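Local coordinates for topoisomerase I-like protein (Leishmania donovani, PDB 2B9S) that probably relaxes supercoiled DNA as a type IB topoisomerase, cutting and resealing one strand, and is captured here with vanadate and nicked DNA as a transition-state mimic, at residues 269-283 against 338-350. Residues are numbered along the deposited sequence; the frame is centred on the assembly and turned at random.
Sequences SNDLHVAQRAVAMYF and AVLPEVYALLQRF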
loop_
_atom_site.group_PDB
_atom_site.type_symbol
_atom_site.label_atom_id
_atom_site.label_comp_id
_atom_site.label_asym_id
_atom_site.label_seq_id
_atom_site.Cartn_x
_atom_site.Cartn_y
_atom_site.Cartn_z
ATOM N N SER D 269 -28.291 19.803 -12.688
ATOM C CA SER D 269 -28.942 18.717 -13.429
ATOM C C SER D 269 -30.178 18.161 -12.724
ATOM O O SER D 269 -30.254 18.147 -11.493
ATOM C CB SER D 269 -27.956 17.584 -13.697
ATOM O OG SER D 269 -28.569 16.500 -14.382
ATOM N N ASN D 270 -31.146 17.699 -13.509
ATOM C CA ASN D 270 -32.300 17.001 -12.946
ATOM C C ASN D 270 -32.099 15.492 -13.019
ATOM O O ASN D 270 -32.907 14.719 -12.502
ATOM C CB ASN D 270 -33.616 17.440 -13.610
ATOM C CG ASN D 270 -33.762 16.925 -15.034
ATOM O OD1 ASN D 270 -33.058 17.372 -15.950
ATOM N ND2 ASN D 270 -34.695 15.990 -15.233
ATOM N N ASP D 271 -31.007 15.079 -13.661
ATOM C CA ASP D 271 -30.603 13.679 -13.639
ATOM C C ASP D 271 -29.874 13.392 -12.314
ATOM O O ASP D 271 -28.871 14.042 -11.995
ATOM C CB ASP D 271 -29.732 13.346 -14.853
ATOM C CG ASP D 271 -29.297 11.896 -14.871
ATOM O OD1 ASP D 271 -29.020 11.353 -13.789
ATOM O OD2 ASP D 271 -29.218 11.290 -15.952
ATOM N N LEU D 272 -30.387 12.435 -11.537
ATOM C CA LEU D 272 -29.853 12.188 -10.189
ATOM C C LEU D 272 -28.409 11.646 -10.204
ATOM O O LEU D 272 -27.582 12.068 -9.398
ATOM C CB LEU D 272 -30.789 11.284 -9.377
ATOM C CG LEU D 272 -30.503 11.067 -7.887
ATOM C CD1 LEU D 272 -30.637 12.381 -7.102
ATOM C CD2 LEU D 272 -31.407 9.964 -7.337
ATOM N N HIS D 273 -28.114 10.736 -11.131
ATOM C CA HIS D 273 -26.748 10.258 -11.344
ATOM C C HIS D 273 -25.767 11.404 -11.643
ATOM O O HIS D 273 -24.684 11.469 -11.054
ATOM C CB HIS D 273 -26.692 9.200 -12.464
ATOM C CG HIS D 273 -25.298 8.870 -12.906
ATOM N ND1 HIS D 273 -24.379 8.267 -12.076
ATOM C CD2 HIS D 273 -24.656 9.088 -14.078
ATOM C CE1 HIS D 273 -23.233 8.126 -12.715
ATOM N NE2 HIS D 273 -23.374 8.617 -13.932
ATOM N N VAL D 274 -26.158 12.304 -12.546
ATOM C CA VAL D 274 -25.300 13.419 -12.978
ATOM C C VAL D 274 -24.980 14.384 -11.824
ATOM O O VAL D 274 -23.810 14.776 -11.642
ATOM C CB VAL D 274 -25.884 14.174 -14.229
ATOM C CG1 VAL D 274 -25.003 15.334 -14.639
ATOM C CG2 VAL D 274 -26.013 13.233 -15.420
ATOM N N ALA D 275 -26.009 14.743 -11.044
ATOM C CA ALA D 275 -25.850 15.654 -9.903
ATOM C C ALA D 275 -24.959 15.059 -8.810
ATOM O O ALA D 275 -24.141 15.771 -8.225
ATOM C CB ALA D 275 -27.208 16.060 -9.327
ATOM N N GLN D 276 -25.141 13.760 -8.550
ATOM C CA GLN D 276 -24.310 12.990 -7.610
ATOM C C GLN D 276 -22.859 12.885 -8.091
ATOM O O GLN D 276 -21.924 13.134 -7.314
ATOM C CB GLN D 276 -24.893 11.587 -7.375
ATOM C CG GLN D 276 -26.114 11.577 -6.469
ATOM C CD GLN D 276 -26.585 10.193 -6.081
ATOM O OE1 GLN D 276 -26.018 9.188 -6.483
ATOM N NE2 GLN D 276 -27.632 10.140 -5.294
ATOM N N ARG D 277 -22.698 12.515 -9.369
ATOM C CA ARG D 277 -21.396 12.522 -10.067
ATOM C C ARG D 277 -20.643 13.852 -9.900
ATOM O O ARG D 277 -19.427 13.851 -9.651
ATOM C CB ARG D 277 -21.573 12.186 -11.552
ATOM C CG ARG D 277 -20.278 11.807 -12.281
ATOM C CD ARG D 277 -20.568 11.365 -13.713
ATOM N NE ARG D 277 -21.108 12.472 -14.517
ATOM C CZ ARG D 277 -21.649 12.353 -15.728
ATOM N NH1 ARG D 277 -21.754 11.165 -16.328
ATOM N NH2 ARG D 277 -22.092 13.441 -16.342
ATOM N N ALA D 278 -21.379 14.967 -10.006
ATOM C CA ALA D 278 -20.845 16.337 -9.821
ATOM C C ALA D 278 -20.319 16.638 -8.416
ATOM O O ALA D 278 -19.252 17.234 -8.260
ATOM C CB ALA D 278 -21.913 17.369 -10.210
ATOM N N VAL D 279 -21.079 16.259 -7.392
ATOM C CA VAL D 279 -20.653 16.472 -5.998
ATOM C C VAL D 279 -19.449 15.575 -5.654
ATOM O O VAL D 279 -18.542 15.984 -4.912
ATOM C CB VAL D 279 -21.847 16.285 -5.014
ATOM C CG1 VAL D 279 -21.431 16.445 -3.565
ATOM C CG2 VAL D 279 -22.967 17.288 -5.351
ATOM N N ALA D 280 -19.429 14.367 -6.223
ATOM C CA ALA D 280 -18.333 13.430 -5.983
ATOM C C ALA D 280 -17.059 13.968 -6.598
ATOM O O ALA D 280 -16.001 13.983 -5.944
ATOM C CB ALA D 280 -18.661 12.042 -6.515
ATOM N N MET D 281 -17.144 14.439 -7.843
ATOM C CA MET D 281 -15.951 15.015 -8.455
ATOM C C MET D 281 -15.528 16.357 -7.836
ATOM O O MET D 281 -14.347 16.670 -7.776
ATOM C CB MET D 281 -15.969 14.957 -10.001
ATOM C CG MET D 281 -17.073 15.637 -10.719
ATOM S SD MET D 281 -17.221 14.985 -12.411
ATOM C CE MET D 281 -16.124 16.091 -13.305
ATOM N N TYR D 282 -16.488 17.100 -7.297
ATOM C CA TYR D 282 -16.202 18.263 -6.470
ATOM C C TYR D 282 -15.393 17.915 -5.206
ATOM O O TYR D 282 -14.441 18.634 -4.856
ATOM C CB TYR D 282 -17.513 18.947 -6.084
ATOM C CG TYR D 282 -17.375 20.056 -5.063
ATOM C CD1 TYR D 282 -16.970 21.342 -5.444
ATOM C CD2 TYR D 282 -17.670 19.827 -3.718
ATOM C CE1 TYR D 282 -16.845 22.366 -4.507
ATOM C CE2 TYR D 282 -17.547 20.837 -2.772
ATOM C CZ TYR D 282 -17.139 22.115 -3.174
ATOM O OH TYR D 282 -17.024 23.128 -2.238
ATOM N N PHE D 283 -15.801 16.843 -4.505
ATOM C CA PHE D 283 -15.076 16.349 -3.334
ATOM C C PHE D 283 -13.677 15.852 -3.668
ATOM O O PHE D 283 -12.741 16.162 -2.955
ATOM C CB PHE D 283 -15.831 15.225 -2.609
ATOM C CG PHE D 283 -17.028 15.687 -1.825
ATOM C CD1 PHE D 283 -17.230 17.037 -1.536
ATOM C CD2 PHE D 283 -17.940 14.761 -1.344
ATOM C CE1 PHE D 283 -18.342 17.464 -0.822
ATOM C CE2 PHE D 283 -19.042 15.167 -0.610
ATOM C CZ PHE D 283 -19.243 16.534 -0.349
ATOM N N ALA D 338 -16.249 24.215 4.462
ATOM C CA ALA D 338 -17.182 25.190 3.945
ATOM C C ALA D 338 -17.344 24.936 2.458
ATOM O O ALA D 338 -16.391 25.072 1.691
ATOM C CB ALA D 338 -16.670 26.606 4.210
ATOM N N VAL D 339 -18.537 24.528 2.047
ATOM C CA VAL D 339 -18.771 24.162 0.644
ATOM C C VAL D 339 -19.611 25.202 -0.074
ATOM O O VAL D 339 -20.300 26.022 0.562
ATOM C CB VAL D 339 -19.436 22.742 0.489
ATOM C CG1 VAL D 339 -18.546 21.640 1.096
ATOM C CG2 VAL D 339 -20.828 22.711 1.097
ATOM N N LEU D 340 -19.566 25.153 -1.406
ATOM C CA LEU D 340 -20.495 25.921 -2.226
ATOM C C LEU D 340 -21.929 25.724 -1.710
ATOM O O LEU D 340 -22.301 24.609 -1.341
ATOM C CB LEU D 340 -20.382 25.504 -3.692
ATOM C CG LEU D 340 -19.024 25.712 -4.372
ATOM C CD1 LEU D 340 -19.091 25.321 -5.831
ATOM C CD2 LEU D 340 -18.532 27.168 -4.217
ATOM N N PRO D 341 -22.721 26.817 -1.628
ATOM C CA PRO D 341 -24.136 26.673 -1.232
ATOM C C PRO D 341 -24.935 25.699 -2.106
ATOM O O PRO D 341 -25.848 25.053 -1.609
ATOM C CB PRO D 341 -24.705 28.104 -1.340
ATOM C CG PRO D 341 -23.639 28.944 -1.960
ATOM C CD PRO D 341 -22.328 28.230 -1.823
ATOM N N GLU D 342 -24.590 25.607 -3.391
ATOM C CA GLU D 342 -25.238 24.692 -4.319
ATOM C C GLU D 342 -24.910 23.221 -4.019
ATOM O O GLU D 342 -25.716 22.344 -4.331
ATOM C CB GLU D 342 -24.873 25.038 -5.761
ATOM N N VAL D 343 -23.734 22.969 -3.430
ATOM C CA VAL D 343 -23.308 21.621 -3.047
ATOM C C VAL D 343 -23.945 21.266 -1.711
ATOM O O VAL D 343 -24.398 20.134 -1.510
ATOM C CB VAL D 343 -21.747 21.486 -2.996
ATOM C CG1 VAL D 343 -21.288 20.299 -2.136
ATOM C CG2 VAL D 343 -21.179 21.386 -4.407
ATOM N N TYR D 344 -23.991 22.243 -0.810
ATOM C CA TYR D 344 -24.605 22.053 0.497
ATOM C C TYR D 344 -26.093 21.710 0.388
ATOM O O TYR D 344 -26.571 20.832 1.114
ATOM C CB TYR D 344 -24.367 23.274 1.387
ATOM C CG TYR D 344 -24.888 23.130 2.807
ATOM C CD1 TYR D 344 -26.250 23.332 3.093
ATOM C CD2 TYR D 344 -24.027 22.810 3.863
ATOM C CE1 TYR D 344 -26.744 23.208 4.390
ATOM C CE2 TYR D 344 -24.506 22.692 5.165
ATOM C CZ TYR D 344 -25.873 22.892 5.415
ATOM O OH TYR D 344 -26.377 22.775 6.685
ATOM N N ALA D 345 -26.803 22.378 -0.526
ATOM C CA ALA D 345 -28.216 22.106 -0.805
ATOM C C ALA D 345 -28.475 20.736 -1.459
ATOM O O ALA D 345 -29.473 20.069 -1.153
ATOM C CB ALA D 345 -28.791 23.207 -1.670
ATOM N N LEU D 346 -27.605 20.359 -2.395
ATOM C CA LEU D 346 -27.584 19.027 -3.000
ATOM C C LEU D 346 -27.394 17.920 -1.944
ATOM O O LEU D 346 -28.105 16.931 -1.966
ATOM C CB LEU D 346 -26.488 18.951 -4.060
ATOM C CG LEU D 346 -26.780 19.515 -5.457
ATOM C CD1 LEU D 346 -25.541 19.509 -6.348
ATOM C CD2 LEU D 346 -27.923 18.787 -6.138
ATOM N N LEU D 347 -26.461 18.117 -1.013
ATOM C CA LEU D 347 -26.240 17.218 0.114
ATOM C C LEU D 347 -27.458 17.049 1.036
ATOM O O LEU D 347 -27.652 15.966 1.607
ATOM C CB LEU D 347 -25.023 17.676 0.935
ATOM C CG LEU D 347 -23.633 17.497 0.302
ATOM C CD1 LEU D 347 -22.530 18.068 1.207
ATOM C CD2 LEU D 347 -23.354 16.017 -0.076
ATOM N N GLN D 348 -28.255 18.109 1.199
ATOM C CA GLN D 348 -29.515 18.009 1.942
ATOM C C GLN D 348 -30.496 17.112 1.182
ATOM O O GLN D 348 -31.187 16.312 1.775
ATOM C CB GLN D 348 -30.137 19.395 2.187
ATOM C CG GLN D 348 -29.306 20.331 3.088
ATOM C CD GLN D 348 -29.899 21.727 3.175
ATOM O OE1 GLN D 348 -30.165 22.372 2.154
ATOM N NE2 GLN D 348 -30.127 22.197 4.400
ATOM N N ARG D 349 -30.544 17.263 -0.132
ATOM C CA ARG D 349 -31.341 16.416 -0.988
ATOM C C ARG D 349 -30.886 14.951 -0.889
ATOM O O ARG D 349 -31.718 14.032 -0.787
ATOM C CB ARG D 349 -31.269 16.912 -2.442
ATOM C CG ARG D 349 -32.412 16.422 -3.321
ATOM C CD ARG D 349 -32.424 17.104 -4.700
ATOM N NE ARG D 349 -31.915 16.241 -5.787
ATOM C CZ ARG D 349 -31.442 16.704 -6.950
ATOM N NH1 ARG D 349 -31.399 18.020 -7.174
ATOM N NH2 ARG D 349 -31.008 15.862 -7.887
ATOM N N PHE D 350 -29.566 14.747 -0.905
ATOM C CA PHE D 350 -28.974 13.411 -0.966
ATOM C C PHE D 350 -29.133 12.631 0.330
ATOM O O PHE D 350 -28.892 11.429 0.340
ATOM C CB PHE D 350 -27.475 13.472 -1.323
ATOM C CG PHE D 350 -27.183 13.973 -2.709
ATOM C CD1 PHE D 350 -28.199 14.118 -3.658
ATOM C CD2 PHE D 350 -25.873 14.288 -3.077
ATOM C CE1 PHE D 350 -27.915 14.589 -4.927
ATOM C CE2 PHE D 350 -25.579 14.744 -4.357
ATOM C CZ PHE D 350 -26.593 14.894 -5.286
#
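V279 and V343 mark where the backbones of helices 272-283 and 341-350 come nearest, CA atoms 6.5 Å apart, the axes running 125° apart in direction and approaching to 10.7 Å. The V279 side chain is a knob in a hole formed by V343, L346, L347 and F350: its CG2 presses on L346 CD1 at 3.5 Å, while CG1, anti to the backbone N (chi1 178°), reaches L347 CD2 and V343 CG1. A branched, compact valine fills such a hole without a long chain to bury. F350 returns the insertion, its flat, apolar ring slipping among L272, A275, Q276 and V279. Q276 CG lies over one ring face, a CH-pi contact 3.9 Å from the centroid; a buried glutamine thus offers its CG methylene to the ring while OE1 accepts from Q363 N and NE2 bonds weakly to D362 OD1. Both helices belong to the catalytic core of eukaryotic topoisomerase I, and the second follows strand 332-338 after two linking residues, so the pairing ties the strand-bearing region to the helical part of the core, its nearest atom about 11 Å from the bound DNA. At the start of helix 341-350, V343 CG2 sits over the centre of the Y282 ring, 12° off its normal. Tyrosine suits this place because its flat ring packs on valine while OH accepts a weak bond, 3.4 Å long, from L340 N at the helix N-cap. At the far end, R349, long enough to lie against L272 while staying exposed, brings NH2 within 3.6 Å of L272 CD1, which meets the guanidinium at its edge.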